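Local coordinates for protein putative ABC transporter subunit, substrate-binding component (PDB 4EVS) that binds 4-hydroxybenzoate and probably serves as the substrate-binding component of an ABC transporter that takes up benzoate derivatives derived from lignin, at residues Leu342-Lys347 / Lys355-Phe360. Numbering follows the deposited sequence.
Sequences LREVEK and KEIETF
Leu342 lies opposite both Ile357 and Glu358, the mark of a classic beta bulge in this antiparallel pair: Ile357 N binds Leu342 O at 2.8 Å, nearly straight (169°), Glu358 N reaches the same oxygen only weakly at 3.4 Å, and Leu342 N bonds Glu358 O (2.9 Å). Regular pairing holds beyond the bulge, where Glu344 and Lys355 exchange both backbone bonds.

Apolar contact gathers on the face of Leu342. With CG1 lodged between backbone N and carbonyl carbon (chi1 61°), Ile357 sends CD1 across to Leu342 CD2 at 3.9 Å. The Phe360 ring takes Leu342 CB at its edge.

One long salt bridge and one water-bridged pair carry the charged contacts. The Glu346 carboxylate crosses the extended Lys355 chain at an angle, Glu346 OE1 coming within 3.3 Å of Lys355 CD but 4.0 Å from Lys355 NZ. An alanine in place of Glu346 would probably uncover that methylene chain and leave the ammonium without this acidic partner. On the other face Arg343 and Glu356 run side by side, guanidinium and carboxylate planes 53° apart; a water, not a direct bond, joins Arg343 NH1 to Glu356 OE2. Ser251 OG is hydrogen-bonded to Arg343 NE, His259 ND1 to Glu356 OE1.

Hairpin 335-348/351-363 joins this leucine-binding-family protein's nine-stranded mixed sheet through strand 250-253, Arg343's side chain about 11 Å from bound 4-hydroxybenzoate.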
# COMPACT_ATOMS: atom_id res chain seq x y z
N LEU A 342 6.70 -10.63 8.14
CA LEU A 342 5.72 -10.87 9.17
C LEU A 342 6.03 -9.95 10.34
O LEU A 342 7.20 -9.82 10.76
CB LEU A 342 5.83 -12.28 9.71
CG LEU A 342 4.88 -12.71 10.84
CD1 LEU A 342 3.41 -12.66 10.43
CD2 LEU A 342 5.24 -14.10 11.36
N ARG A 343 4.99 -9.34 10.88
CA ARG A 343 5.09 -8.47 12.02
C ARG A 343 4.05 -8.82 13.06
O ARG A 343 3.00 -9.46 12.79
CB ARG A 343 4.87 -6.99 11.66
CG ARG A 343 5.64 -6.47 10.43
CD ARG A 343 4.83 -6.63 9.11
NE ARG A 343 3.57 -5.90 9.24
CZ ARG A 343 3.46 -4.59 9.22
NH1 ARG A 343 4.49 -3.85 8.79
NH2 ARG A 343 2.30 -4.03 9.45
N GLU A 344 4.35 -8.40 14.28
CA GLU A 344 3.44 -8.52 15.39
C GLU A 344 3.35 -7.20 16.10
O GLU A 344 4.39 -6.52 16.30
CB GLU A 344 3.99 -9.58 16.34
CG GLU A 344 3.13 -9.92 17.50
CD GLU A 344 3.72 -11.01 18.37
OE1 GLU A 344 4.64 -11.72 17.93
OE2 GLU A 344 3.25 -11.14 19.52
N VAL A 345 2.13 -6.79 16.45
CA VAL A 345 2.00 -5.53 17.21
C VAL A 345 2.60 -5.79 18.62
O VAL A 345 2.21 -6.77 19.27
CB VAL A 345 0.53 -5.09 17.33
CG1 VAL A 345 0.42 -3.85 18.24
CG2 VAL A 345 -0.10 -4.82 15.94
N GLU A 346 3.55 -4.95 19.04
CA GLU A 346 4.25 -5.10 20.31
C GLU A 346 4.63 -3.77 20.83
O GLU A 346 4.69 -2.80 20.09
CB GLU A 346 5.54 -5.96 20.14
CG GLU A 346 5.33 -7.31 19.55
CD GLU A 346 6.55 -8.23 19.64
OE1 GLU A 346 7.49 -7.93 20.41
OE2 GLU A 346 6.54 -9.28 18.94
N LYS A 347 4.83 -3.68 22.13
CA LYS A 347 5.47 -2.50 22.71
C LYS A 347 6.96 -2.57 22.56
O LYS A 347 7.57 -3.63 22.74
CB LYS A 347 5.19 -2.46 24.18
CG LYS A 347 3.82 -2.03 24.42
CD LYS A 347 3.78 -0.60 24.84
CE LYS A 347 2.80 -0.47 26.00
NZ LYS A 347 2.91 0.83 26.71
N LYS A 355 6.43 -4.95 15.00
CA LYS A 355 7.80 -5.55 15.06
C LYS A 355 7.99 -6.60 13.99
O LYS A 355 7.27 -7.59 13.95
CB LYS A 355 8.05 -6.20 16.41
CG LYS A 355 9.49 -6.69 16.59
CD LYS A 355 9.68 -7.30 17.96
CE LYS A 355 11.14 -7.74 18.18
NZ LYS A 355 11.28 -8.56 19.42
N GLU A 356 8.99 -6.41 13.13
CA GLU A 356 9.28 -7.36 12.09
C GLU A 356 9.98 -8.58 12.70
O GLU A 356 11.05 -8.46 13.30
CB GLU A 356 10.14 -6.73 10.99
CG GLU A 356 9.40 -5.64 10.20
CD GLU A 356 10.25 -4.86 9.16
OE1 GLU A 356 11.49 -4.86 9.29
OE2 GLU A 356 9.63 -4.26 8.23
N ILE A 357 9.34 -9.75 12.55
CA ILE A 357 9.84 -10.95 13.16
C ILE A 357 10.20 -12.08 12.17
O ILE A 357 10.75 -13.10 12.58
CB ILE A 357 8.84 -11.47 14.25
CG1 ILE A 357 7.46 -11.82 13.65
CG2 ILE A 357 8.74 -10.50 15.42
CD1 ILE A 357 6.53 -12.53 14.67
N GLU A 358 9.90 -11.89 10.88
CA GLU A 358 10.31 -12.82 9.84
C GLU A 358 10.30 -12.07 8.50
O GLU A 358 9.52 -11.14 8.33
CB GLU A 358 9.38 -14.03 9.82
CG GLU A 358 9.80 -15.17 8.94
CD GLU A 358 8.86 -16.36 9.00
OE1 GLU A 358 7.82 -16.27 9.68
OE2 GLU A 358 9.18 -17.37 8.32
N THR A 359 11.18 -12.49 7.60
CA THR A 359 11.33 -11.89 6.28
C THR A 359 11.05 -12.97 5.24
O THR A 359 11.58 -14.07 5.32
CB THR A 359 12.74 -11.35 6.09
OG1 THR A 359 13.00 -10.35 7.09
CG2 THR A 359 12.91 -10.69 4.71
N PHE A 360 10.28 -12.62 4.22
CA PHE A 360 10.07 -13.46 3.02
C PHE A 360 10.63 -12.65 1.81
O PHE A 360 10.02 -11.65 1.39
CB PHE A 360 8.60 -13.78 2.83
CG PHE A 360 8.00 -14.53 3.95
CD1 PHE A 360 8.05 -15.91 3.96
CD2 PHE A 360 7.40 -13.89 5.02
CE1 PHE A 360 7.48 -16.61 4.99
CE2 PHE A 360 6.86 -14.62 6.07
CZ PHE A 360 6.89 -15.97 6.03
O HOH W 1 6.98 -4.58 7.47